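Local structure of signal recognition particle 19 kDa protein (Pyrococcus furiosus, 3DLU) at residues A[46-56]-A[67-78]; A[3-11]-A[84-92]. The protein probably binds 7S RNA directly and promotes attachment of the 54 kDa subunit in the archaeal signal recognition particle, which targets nascent membrane proteins to the cytoplasmic membrane. All blocks are in the same frame, centred on the assembly; numbering follows the deposited sequence.

Contact 1 is a long β-hairpin, strands 47-56 and 68-76; contact 2 sets strand 3-6 and the turn after it against helix 81-100. Their centres are about 10 Å apart. They share one antiparallel sheet in which strand 68-76 lies between the other two, with V6 N meeting I73 O at 2.7 Å in a probable hydrogen bond. Three residues along each strand, R3 NH2 and E76 OE2 form a salt bridge of 2.8 Å. Helix 81-100 follows strand 68-76 in the chain, and its residue I88 touches both L75 of contact 1 and V6 of contact 2. Both contacts also meet the third subunit, where M72 packs on W7 of that neighbouring subunit.

Contact 1 of 2, residues A[46-56]-A[67-78]; sequences FKVIRVEEDKL and LRTFGMIVLESP
With CG set anti to its carbonyl carbon (chi1 -63°), F46 lays its ring over S77, whose own OG is turned anti to the backbone N (chi1 162°). S77 CB sits 3.8 Å from the F46 ring centroid, almost on the ring normal, a CH-pi contact; S77 OG lies over the same ring at 3.3 Å from F46 CE1. The serine is small enough to fit under the ring, and its hydroxyl is hydrogen-bonded to the S84 hydroxyl and the backbone N of Y79. Replacing F46 by an alanine is likely to leave S77 without its aromatic cover and open a gap beside L87 and I88 of helix 81-100.

Farther along, V48 and L75 lie side by side on one face of the sheet, V48 CG2 meeting L75 CD2 in the conformer described; on that face the branched L75, V51 and I73 suit packing against helix 34-43. I49 and R50 both donate to V74 O, at 2.8 Å from I49 N and a longer 3.3 Å from R50 N, reaching it from the same face of the carbonyl plane. Beyond this, the extended R50 crosses M72 at about a right angle, NH1 3.4 Å from SD, while NE and NH2 pair with D54 of the second subunit and E52 of the third. I49 and R50 together face V74, a classic beta bulge in an antiparallel hairpin, whose outer strand continues the sheet into the second subunit.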
loop_
_atom_site.group_PDB
_atom_site.type_symbol
_atom_site.label_atom_id
_atom_site.label_comp_id
_atom_site.label_asym_id
_atom_site.label_seq_id
_atom_site.Cartn_x
_atom_site.Cartn_y
_atom_site.Cartn_z
ATOM N N PHE A 46 11.590 -20.183 -0.278
ATOM C CA PHE A 46 12.122 -18.835 -0.265
ATOM C C PHE A 46 11.591 -18.196 1.002
ATOM O O PHE A 46 10.614 -18.673 1.577
ATOM C CB PHE A 46 11.658 -18.033 -1.488
ATOM C CG PHE A 46 12.121 -18.589 -2.813
ATOM C CD1 PHE A 46 13.132 -19.539 -2.883
ATOM C CD2 PHE A 46 11.573 -18.117 -3.995
ATOM C CE1 PHE A 46 13.564 -20.034 -4.108
ATOM C CE2 PHE A 46 12.004 -18.605 -5.236
ATOM C CZ PHE A 46 12.993 -19.561 -5.290
ATOM N N LYS A 47 12.231 -17.140 1.469
ATOM C CA LYS A 47 11.713 -16.468 2.650
ATOM C C LYS A 47 10.980 -15.210 2.216
ATOM O O LYS A 47 11.511 -14.428 1.434
ATOM C CB LYS A 47 12.847 -16.128 3.617
ATOM C CG LYS A 47 12.363 -15.425 4.871
ATOM C CD LYS A 47 13.502 -15.192 5.845
ATOM C CE LYS A 47 12.969 -14.748 7.204
ATOM N NZ LYS A 47 14.065 -14.347 8.128
ATOM N N VAL A 48 9.755 -15.036 2.707
ATOM C CA VAL A 48 8.961 -13.849 2.402
ATOM C C VAL A 48 9.189 -12.743 3.433
ATOM O O VAL A 48 8.957 -12.931 4.632
ATOM C CB VAL A 48 7.467 -14.188 2.301
ATOM C CG1 VAL A 48 6.665 -12.964 1.933
ATOM C CG2 VAL A 48 7.258 -15.292 1.268
ATOM N N ILE A 49 9.643 -11.597 2.938
ATOM C CA ILE A 49 10.038 -10.447 3.753
ATOM C C ILE A 49 8.933 -9.380 3.841
ATOM O O ILE A 49 8.630 -8.870 4.929
ATOM C CB ILE A 49 11.335 -9.817 3.188
ATOM C CG1 ILE A 49 12.469 -10.855 3.136
ATOM C CG2 ILE A 49 11.748 -8.569 3.968
ATOM C CD1 ILE A 49 12.737 -11.551 4.476
ATOM N N ARG A 50 8.344 -9.033 2.699
ATOM C CA ARG A 50 7.228 -8.075 2.651
ATOM C C ARG A 50 6.224 -8.482 1.581
ATOM O O ARG A 50 6.614 -8.918 0.508
ATOM C CB ARG A 50 7.716 -6.656 2.320
ATOM C CG ARG A 50 6.544 -5.673 2.057
ATOM C CD ARG A 50 7.005 -4.236 1.791
ATOM N NE ARG A 50 5.910 -3.264 1.910
ATOM C CZ ARG A 50 5.549 -2.403 0.957
ATOM N NH1 ARG A 50 6.181 -2.385 -0.209
ATOM N NH2 ARG A 50 4.553 -1.546 1.174
ATOM N N VAL A 51 4.940 -8.321 1.867
ATOM C CA VAL A 51 3.904 -8.510 0.852
ATOM C C VAL A 51 2.985 -7.307 0.872
ATOM O O VAL A 51 2.412 -6.997 1.902
ATOM C CB VAL A 51 3.046 -9.754 1.147
ATOM C CG1 VAL A 51 2.033 -9.998 0.017
ATOM C CG2 VAL A 51 3.922 -10.965 1.351
ATOM N N GLU A 52 2.835 -6.616 -0.251
ATOM C CA GLU A 52 1.881 -5.514 -0.292
ATOM C C GLU A 52 0.930 -5.760 -1.433
ATOM O O GLU A 52 1.351 -6.173 -2.514
ATOM C CB GLU A 52 2.573 -4.163 -0.503
ATOM C CG GLU A 52 1.674 -2.950 -0.198
ATOM C CD GLU A 52 0.720 -2.587 -1.330
ATOM O OE1 GLU A 52 1.047 -2.861 -2.499
ATOM O OE2 GLU A 52 -0.357 -2.012 -1.048
ATOM N N GLU A 53 -0.348 -5.504 -1.191
ATOM C CA GLU A 53 -1.344 -5.628 -2.248
ATOM C C GLU A 53 -2.441 -4.578 -2.090
ATOM O O GLU A 53 -2.917 -4.315 -0.989
ATOM C CB GLU A 53 -1.934 -7.038 -2.245
ATOM C CG GLU A 53 -2.720 -7.359 -3.498
ATOM C CD GLU A 53 -3.325 -8.748 -3.466
ATOM O OE1 GLU A 53 -3.345 -9.361 -2.375
ATOM O OE2 GLU A 53 -3.779 -9.216 -4.531
ATOM N N ASP A 54 -2.837 -3.972 -3.202
ATOM C CA ASP A 54 -3.888 -2.968 -3.186
ATOM C C ASP A 54 -4.898 -3.434 -4.221
ATOM O O ASP A 54 -4.529 -3.728 -5.347
ATOM C CB ASP A 54 -3.328 -1.598 -3.577
ATOM C CG ASP A 54 -4.294 -0.464 -3.303
ATOM O OD1 ASP A 54 -5.367 -0.717 -2.722
ATOM O OD2 ASP A 54 -3.979 0.695 -3.653
ATOM N N LYS A 55 -6.160 -3.538 -3.832
ATOM C CA LYS A 55 -7.203 -4.012 -4.746
ATOM C C LYS A 55 -8.260 -2.929 -4.862
ATOM O O LYS A 55 -8.813 -2.483 -3.854
ATOM C CB LYS A 55 -7.835 -5.292 -4.197
ATOM C CG LYS A 55 -6.833 -6.354 -3.775
ATOM C CD LYS A 55 -7.537 -7.651 -3.378
ATOM C CE LYS A 55 -6.551 -8.646 -2.771
ATOM N NZ LYS A 55 -7.200 -9.927 -2.352
ATOM N N LEU A 56 -8.546 -2.495 -6.084
ATOM C CA LEU A 56 -9.479 -1.398 -6.281
ATOM C C LEU A 56 -10.639 -1.827 -7.163
ATOM O O LEU A 56 -10.443 -2.493 -8.173
ATOM C CB LEU A 56 -8.760 -0.210 -6.911
ATOM C CG LEU A 56 -7.664 0.353 -6.013
ATOM C CD1 LEU A 56 -6.605 1.078 -6.826
ATOM C CD2 LEU A 56 -8.277 1.268 -4.980
ATOM N N LEU A 67 -11.903 -7.068 -8.724
ATOM C CA LEU A 67 -11.103 -5.903 -8.365
ATOM C C LEU A 67 -9.774 -5.875 -9.115
ATOM O O LEU A 67 -9.133 -6.908 -9.288
ATOM C CB LEU A 67 -10.820 -5.903 -6.860
ATOM C CG LEU A 67 -12.017 -5.985 -5.915
ATOM C CD1 LEU A 67 -11.554 -6.244 -4.490
ATOM C CD2 LEU A 67 -12.834 -4.711 -5.998
ATOM N N ARG A 68 -9.360 -4.686 -9.547
ATOM C CA ARG A 68 -8.036 -4.504 -10.130
ATOM C C ARG A 68 -6.999 -4.531 -9.018
ATOM O O ARG A 68 -7.116 -3.786 -8.047
ATOM C CB ARG A 68 -7.947 -3.176 -10.878
ATOM C CG ARG A 68 -8.611 -3.186 -12.241
ATOM C CD ARG A 68 -7.813 -2.361 -13.237
ATOM N NE ARG A 68 -6.439 -2.841 -13.356
ATOM C CZ ARG A 68 -5.525 -2.300 -14.156
ATOM N NH1 ARG A 68 -5.841 -1.257 -14.912
ATOM N NH2 ARG A 68 -4.297 -2.800 -14.201
ATOM N N THR A 69 -5.980 -5.372 -9.180
ATOM C CA THR A 69 -4.985 -5.598 -8.136
ATOM C C THR A 69 -3.595 -5.074 -8.486
ATOM O O THR A 69 -3.168 -5.120 -9.637
ATOM C CB THR A 69 -4.855 -7.094 -7.819
ATOM O OG1 THR A 69 -6.112 -7.594 -7.341
ATOM C CG2 THR A 69 -3.803 -7.305 -6.757
ATOM N N PHE A 70 -2.881 -4.595 -7.473
ATOM C CA PHE A 70 -1.552 -4.029 -7.664
ATOM C C PHE A 70 -0.741 -4.479 -6.469
ATOM O O PHE A 70 -1.273 -4.531 -5.370
ATOM C CB PHE A 70 -1.653 -2.510 -7.671
ATOM C CG PHE A 70 -2.649 -1.985 -8.651
ATOM C CD1 PHE A 70 -3.999 -1.955 -8.339
ATOM C CD2 PHE A 70 -2.241 -1.544 -9.900
ATOM C CE1 PHE A 70 -4.915 -1.479 -9.245
ATOM C CE2 PHE A 70 -3.156 -1.064 -10.811
ATOM C CZ PHE A 70 -4.494 -1.034 -10.485
ATOM N N GLY A 71 0.522 -4.830 -6.658
ATOM C CA GLY A 71 1.266 -5.353 -5.526
ATOM C C GLY A 71 2.733 -5.610 -5.764
ATOM O O GLY A 71 3.254 -5.376 -6.861
ATOM N N MET A 72 3.401 -6.085 -4.719
ATOM C CA MET A 72 4.813 -6.439 -4.791
ATOM C C MET A 72 5.168 -7.323 -3.622
ATOM O O MET A 72 4.491 -7.311 -2.584
ATOM C CB MET A 72 5.719 -5.197 -4.794
ATOM C CG MET A 72 5.743 -4.420 -3.466
ATOM S SD MET A 72 7.003 -4.930 -2.264
ATOM C CE MET A 72 8.339 -3.735 -2.591
ATOM N N ILE A 73 6.213 -8.114 -3.800
ATOM C CA ILE A 73 6.656 -9.041 -2.770
ATOM C C ILE A 73 8.151 -8.868 -2.651
ATOM O O ILE A 73 8.850 -8.807 -3.657
ATOM C CB ILE A 73 6.375 -10.527 -3.139
ATOM C CG1 ILE A 73 4.896 -10.769 -3.476
ATOM C CG2 ILE A 73 6.801 -11.439 -1.996
ATOM C CD1 ILE A 73 4.522 -10.504 -4.928
ATOM N N VAL A 74 8.649 -8.764 -1.425
ATOM C CA VAL A 74 10.079 -8.818 -1.199
ATOM C C VAL A 74 10.374 -10.218 -0.690
ATOM O O VAL A 74 9.724 -10.693 0.240
ATOM C CB VAL A 74 10.521 -7.778 -0.146
ATOM C CG1 VAL A 74 12.005 -7.913 0.117
ATOM C CG2 VAL A 74 10.181 -6.355 -0.627
ATOM N N LEU A 75 11.347 -10.871 -1.332
ATOM C CA LEU A 75 11.711 -12.254 -1.052
ATOM C C LEU A 75 13.222 -12.423 -0.852
ATOM O O LEU A 75 14.008 -11.590 -1.294
ATOM C CB LEU A 75 11.279 -13.148 -2.222
ATOM C CG LEU A 75 9.794 -13.303 -2.541
ATOM C CD1 LEU A 75 9.610 -14.125 -3.814
ATOM C CD2 LEU A 75 9.059 -13.944 -1.366
ATOM N N GLU A 76 13.621 -13.504 -0.180
ATOM C CA GLU A 76 15.015 -13.923 -0.176
ATOM C C GLU A 76 15.081 -15.313 -0.787
ATOM O O GLU A 76 14.274 -16.172 -0.450
ATOM C CB GLU A 76 15.569 -13.952 1.252
ATOM C CG GLU A 76 15.919 -12.583 1.760
ATOM C CD GLU A 76 16.382 -12.587 3.210
ATOM O OE1 GLU A 76 16.116 -13.568 3.927
ATOM O OE2 GLU A 76 17.012 -11.597 3.619
ATOM N N SER A 77 16.046 -15.536 -1.670
ATOM C CA SER A 77 16.153 -16.817 -2.363
ATOM C C SER A 77 17.628 -17.156 -2.554
ATOM O O SER A 77 18.441 -16.255 -2.718
ATOM C CB SER A 77 15.457 -16.698 -3.726
ATOM O OG SER A 77 15.852 -17.717 -4.627
ATOM N N PRO A 78 17.970 -18.457 -2.545
ATOM C CA PRO A 78 19.338 -18.902 -2.841
ATOM C C PRO A 78 19.709 -18.651 -4.302
ATOM O O PRO A 78 20.885 -18.714 -4.653
ATOM C CB PRO A 78 19.294 -20.419 -2.598
ATOM C CG PRO A 78 17.892 -20.762 -2.242
ATOM C CD PRO A 78 17.018 -19.577 -2.438
HETATM O O HOH W 1 -5.792 -10.924 -6.502
#

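Contact 2 of 2, residues A[3-11]-A[84-92]; sequences RFVVWPSEL and SLKLIAQKI
L85 reaches from helix 81-100 toward V6, E10 and L11, and its isobutyl group can be followed outward. CB leaves the helix flank, and CG, anti to the carbonyl carbon (chi1 -69°), carries the two methyls to the opposing segment. Both lie by E10 OE1, CD1 at 3.9 Å and CD2 at 3.8 Å. CD2 is also 3.6 Å from V6 CG1, the two side chains sliding past each other in opposite directions, and 4.0 Å from L11 CD2. A leucine suits this place because its forked end lets one methyl rest on E10 while the other also touches V6 and L11.

The acid beside it is not left without polar partners. E10 OE1 accepts the backbone N-H of W7 in a nearly straight bond of 3.0 Å, met from above the carboxylate plane, which ties the short 3-10 turn 8-10 back to the strand's end; OE2 pairs with K81, linking the turn to the start of helix 81-100. L11 then sends CD1 across the next helical turn, 3.9 Å from A89 CA; alanine is small enough to let the leucine methyl come down on the helix backbone, with I88 CG2 and I92 CD1 also touching that methyl. At the other end F4 CZ touches S84 CB at 3.6 Å. L85, I88, A89 and I92 thus form one apolar stripe, with S84 at its start, on the C-terminal helix that packs on one face of the antiparallel sheet in the β-α-β-β-α order of the SRP19 fold.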
loop_
_atom_site.group_PDB
_atom_site.type_symbol
_atom_site.label_atom_id
_atom_site.label_comp_id
_atom_site.label_asym_id
_atom_site.label_seq_id
_atom_site.Cartn_x
_atom_site.Cartn_y
_atom_site.Cartn_z
ATOM N N ARG A 3 18.226 -10.853 -1.366
ATOM C CA ARG A 3 16.905 -10.278 -1.204
ATOM C C ARG A 3 16.572 -9.419 -2.428
ATOM O O ARG A 3 17.415 -8.677 -2.915
ATOM C CB ARG A 3 16.887 -9.435 0.068
ATOM C CG ARG A 3 15.546 -8.884 0.461
ATOM C CD ARG A 3 15.687 -8.110 1.771
ATOM N NE ARG A 3 15.970 -8.989 2.904
ATOM C CZ ARG A 3 15.781 -8.639 4.175
ATOM N NH1 ARG A 3 15.312 -7.431 4.465
ATOM N NH2 ARG A 3 16.044 -9.496 5.159
ATOM N N PHE A 4 15.352 -9.541 -2.942
ATOM C CA PHE A 4 14.939 -8.743 -4.095
ATOM C C PHE A 4 13.427 -8.624 -4.153
ATOM O O PHE A 4 12.709 -9.339 -3.453
ATOM C CB PHE A 4 15.479 -9.338 -5.409
ATOM C CG PHE A 4 15.133 -10.789 -5.600
ATOM C CD1 PHE A 4 16.028 -11.784 -5.234
ATOM C CD2 PHE A 4 13.900 -11.159 -6.114
ATOM C CE1 PHE A 4 15.703 -13.126 -5.390
ATOM C CE2 PHE A 4 13.563 -12.505 -6.272
ATOM C CZ PHE A 4 14.464 -13.486 -5.912
ATOM N N VAL A 5 12.950 -7.722 -5.001
ATOM C CA VAL A 5 11.528 -7.523 -5.181
ATOM C C VAL A 5 11.007 -8.400 -6.323
ATOM O O VAL A 5 11.700 -8.627 -7.313
ATOM C CB VAL A 5 11.210 -6.033 -5.467
ATOM C CG1 VAL A 5 11.865 -5.573 -6.774
ATOM C CG2 VAL A 5 9.710 -5.800 -5.503
ATOM N N VAL A 6 9.798 -8.914 -6.150
ATOM C CA VAL A 6 9.049 -9.532 -7.241
ATOM C C VAL A 6 7.813 -8.686 -7.517
ATOM O O VAL A 6 6.993 -8.423 -6.631
ATOM C CB VAL A 6 8.656 -10.980 -6.929
ATOM C CG1 VAL A 6 7.809 -11.573 -8.075
ATOM C CG2 VAL A 6 9.909 -11.834 -6.696
ATOM N N TRP A 7 7.701 -8.228 -8.754
ATOM C CA TRP A 7 6.553 -7.459 -9.185
ATOM C C TRP A 7 5.758 -8.410 -10.106
ATOM O O TRP A 7 6.320 -8.948 -11.064
ATOM C CB TRP A 7 7.058 -6.184 -9.892
ATOM C CG TRP A 7 5.997 -5.356 -10.540
ATOM C CD1 TRP A 7 4.828 -4.931 -9.978
ATOM C CD2 TRP A 7 6.027 -4.812 -11.867
ATOM N NE1 TRP A 7 4.110 -4.175 -10.888
ATOM C CE2 TRP A 7 4.830 -4.087 -12.052
ATOM C CE3 TRP A 7 6.945 -4.876 -12.920
ATOM C CZ2 TRP A 7 4.528 -3.427 -13.252
ATOM C CZ3 TRP A 7 6.643 -4.219 -14.115
ATOM C CH2 TRP A 7 5.441 -3.509 -14.264
ATOM N N PRO A 8 4.485 -8.693 -9.773
ATOM C CA PRO A 8 3.761 -9.765 -10.480
ATOM C C PRO A 8 3.812 -9.636 -12.010
ATOM O O PRO A 8 3.852 -10.649 -12.710
ATOM C CB PRO A 8 2.326 -9.604 -9.967
ATOM C CG PRO A 8 2.515 -9.080 -8.561
ATOM C CD PRO A 8 3.655 -8.089 -8.712
ATOM N N SER A 9 3.810 -8.420 -12.538
ATOM C CA SER A 9 3.875 -8.264 -14.004
ATOM C C SER A 9 5.121 -8.877 -14.636
ATOM O O SER A 9 5.116 -9.230 -15.819
ATOM C CB SER A 9 3.751 -6.785 -14.403
ATOM O OG SER A 9 2.474 -6.301 -14.023
ATOM N N GLU A 10 6.185 -9.013 -13.848
ATOM C CA GLU A 10 7.429 -9.614 -14.337
ATOM C C GLU A 10 7.226 -11.037 -14.859
ATOM O O GLU A 10 7.959 -11.484 -15.728
ATOM C CB GLU A 10 8.504 -9.606 -13.236
ATOM C CG GLU A 10 8.999 -8.185 -12.891
ATOM C CD GLU A 10 9.797 -8.138 -11.590
ATOM O OE1 GLU A 10 9.708 -9.091 -10.792
ATOM O OE2 GLU A 10 10.504 -7.136 -11.359
ATOM N N LEU A 11 6.219 -11.739 -14.342
ATOM C CA LEU A 11 5.989 -13.114 -14.760
ATOM C C LEU A 11 4.575 -13.331 -15.320
ATOM O O LEU A 11 4.012 -14.419 -15.191
ATOM C CB LEU A 11 6.272 -14.079 -13.602
ATOM C CG LEU A 11 5.468 -13.912 -12.314
ATOM C CD1 LEU A 11 5.088 -15.289 -11.723
ATOM C CD2 LEU A 11 6.248 -13.091 -11.290
ATOM N N SER A 84 14.699 -17.358 -10.006
ATOM C CA SER A 84 13.624 -17.417 -9.017
ATOM C C SER A 84 12.255 -17.102 -9.640
ATOM O O SER A 84 11.259 -17.718 -9.285
ATOM C CB SER A 84 13.915 -16.453 -7.852
ATOM O OG SER A 84 15.111 -16.816 -7.171
ATOM N N LEU A 85 12.195 -16.105 -10.519
ATOM C CA LEU A 85 10.949 -15.773 -11.213
ATOM C C LEU A 85 10.443 -16.949 -12.043
ATOM O O LEU A 85 9.248 -17.241 -12.054
ATOM C CB LEU A 85 11.115 -14.553 -12.113
ATOM C CG LEU A 85 11.326 -13.189 -11.440
ATOM C CD1 LEU A 85 11.565 -12.110 -12.486
ATOM C CD2 LEU A 85 10.146 -12.824 -10.523
ATOM N N LYS A 86 11.351 -17.616 -12.745
ATOM C CA LYS A 86 10.962 -18.803 -13.526
ATOM C C LYS A 86 10.443 -19.928 -12.615
ATOM O O LYS A 86 9.415 -20.555 -12.900
ATOM C CB LYS A 86 12.133 -19.299 -14.381
ATOM C CG LYS A 86 12.513 -18.345 -15.527
ATOM C CD LYS A 86 13.856 -18.741 -16.134
ATOM C CE LYS A 86 14.301 -17.743 -17.187
ATOM N NZ LYS A 86 15.712 -17.979 -17.587
ATOM N N LEU A 87 11.143 -20.182 -11.511
ATOM C CA LEU A 87 10.722 -21.218 -10.577
ATOM C C LEU A 87 9.342 -20.899 -10.022
ATOM O O LEU A 87 8.495 -21.782 -9.883
ATOM C CB LEU A 87 11.715 -21.339 -9.420
ATOM C CG LEU A 87 13.062 -21.969 -9.772
ATOM C CD1 LEU A 87 14.052 -21.699 -8.645
ATOM C CD2 LEU A 87 12.863 -23.468 -9.987
ATOM N N ILE A 88 9.128 -19.628 -9.688
ATOM C CA ILE A 88 7.854 -19.191 -9.136
ATOM C C ILE A 88 6.726 -19.362 -10.153
ATOM O O ILE A 88 5.664 -19.902 -9.824
ATOM C CB ILE A 88 7.932 -17.728 -8.669
ATOM C CG1 ILE A 88 8.748 -17.653 -7.383
ATOM C CG2 ILE A 88 6.530 -17.145 -8.434
ATOM C CD1 ILE A 88 9.073 -16.220 -6.953
ATOM N N ALA A 89 6.968 -18.916 -11.385
ATOM C CA ALA A 89 5.971 -19.039 -12.448
ATOM C C ALA A 89 5.572 -20.504 -12.661
ATOM O O ALA A 89 4.373 -20.842 -12.715
ATOM C CB ALA A 89 6.496 -18.422 -13.754
ATOM N N GLN A 90 6.567 -21.379 -12.755
ATOM C CA GLN A 90 6.288 -22.786 -13.019
ATOM C C GLN A 90 5.577 -23.449 -11.836
ATOM O O GLN A 90 4.732 -24.323 -12.023
ATOM C CB GLN A 90 7.556 -23.535 -13.439
ATOM C CG GLN A 90 7.323 -24.995 -13.874
ATOM C CD GLN A 90 6.334 -25.160 -15.036
ATOM O OE1 GLN A 90 6.008 -24.210 -15.744
ATOM N NE2 GLN A 90 5.871 -26.387 -15.237
ATOM N N LYS A 91 5.886 -23.002 -10.621
ATOM C CA LYS A 91 5.195 -23.502 -9.443
ATOM C C LYS A 91 3.723 -23.066 -9.441
ATOM O O LYS A 91 2.835 -23.845 -9.073
ATOM C CB LYS A 91 5.908 -23.030 -8.174
ATOM C CG LYS A 91 5.218 -23.439 -6.890
ATOM C CD LYS A 91 5.232 -24.949 -6.706
ATOM C CE LYS A 91 6.624 -25.514 -6.918
ATOM N NZ LYS A 91 6.653 -26.959 -6.533
ATOM N N ILE A 92 3.462 -21.829 -9.853
ATOM C CA ILE A 92 2.089 -21.346 -9.932
ATOM C C ILE A 92 1.301 -22.146 -10.982
ATOM O O ILE A 92 0.140 -22.503 -10.761
ATOM C CB ILE A 92 2.026 -19.839 -10.237
ATOM C CG1 ILE A 92 2.594 -19.037 -9.059
ATOM C CG2 ILE A 92 0.580 -19.408 -10.523
ATOM C CD1 ILE A 92 2.661 -17.520 -9.339
#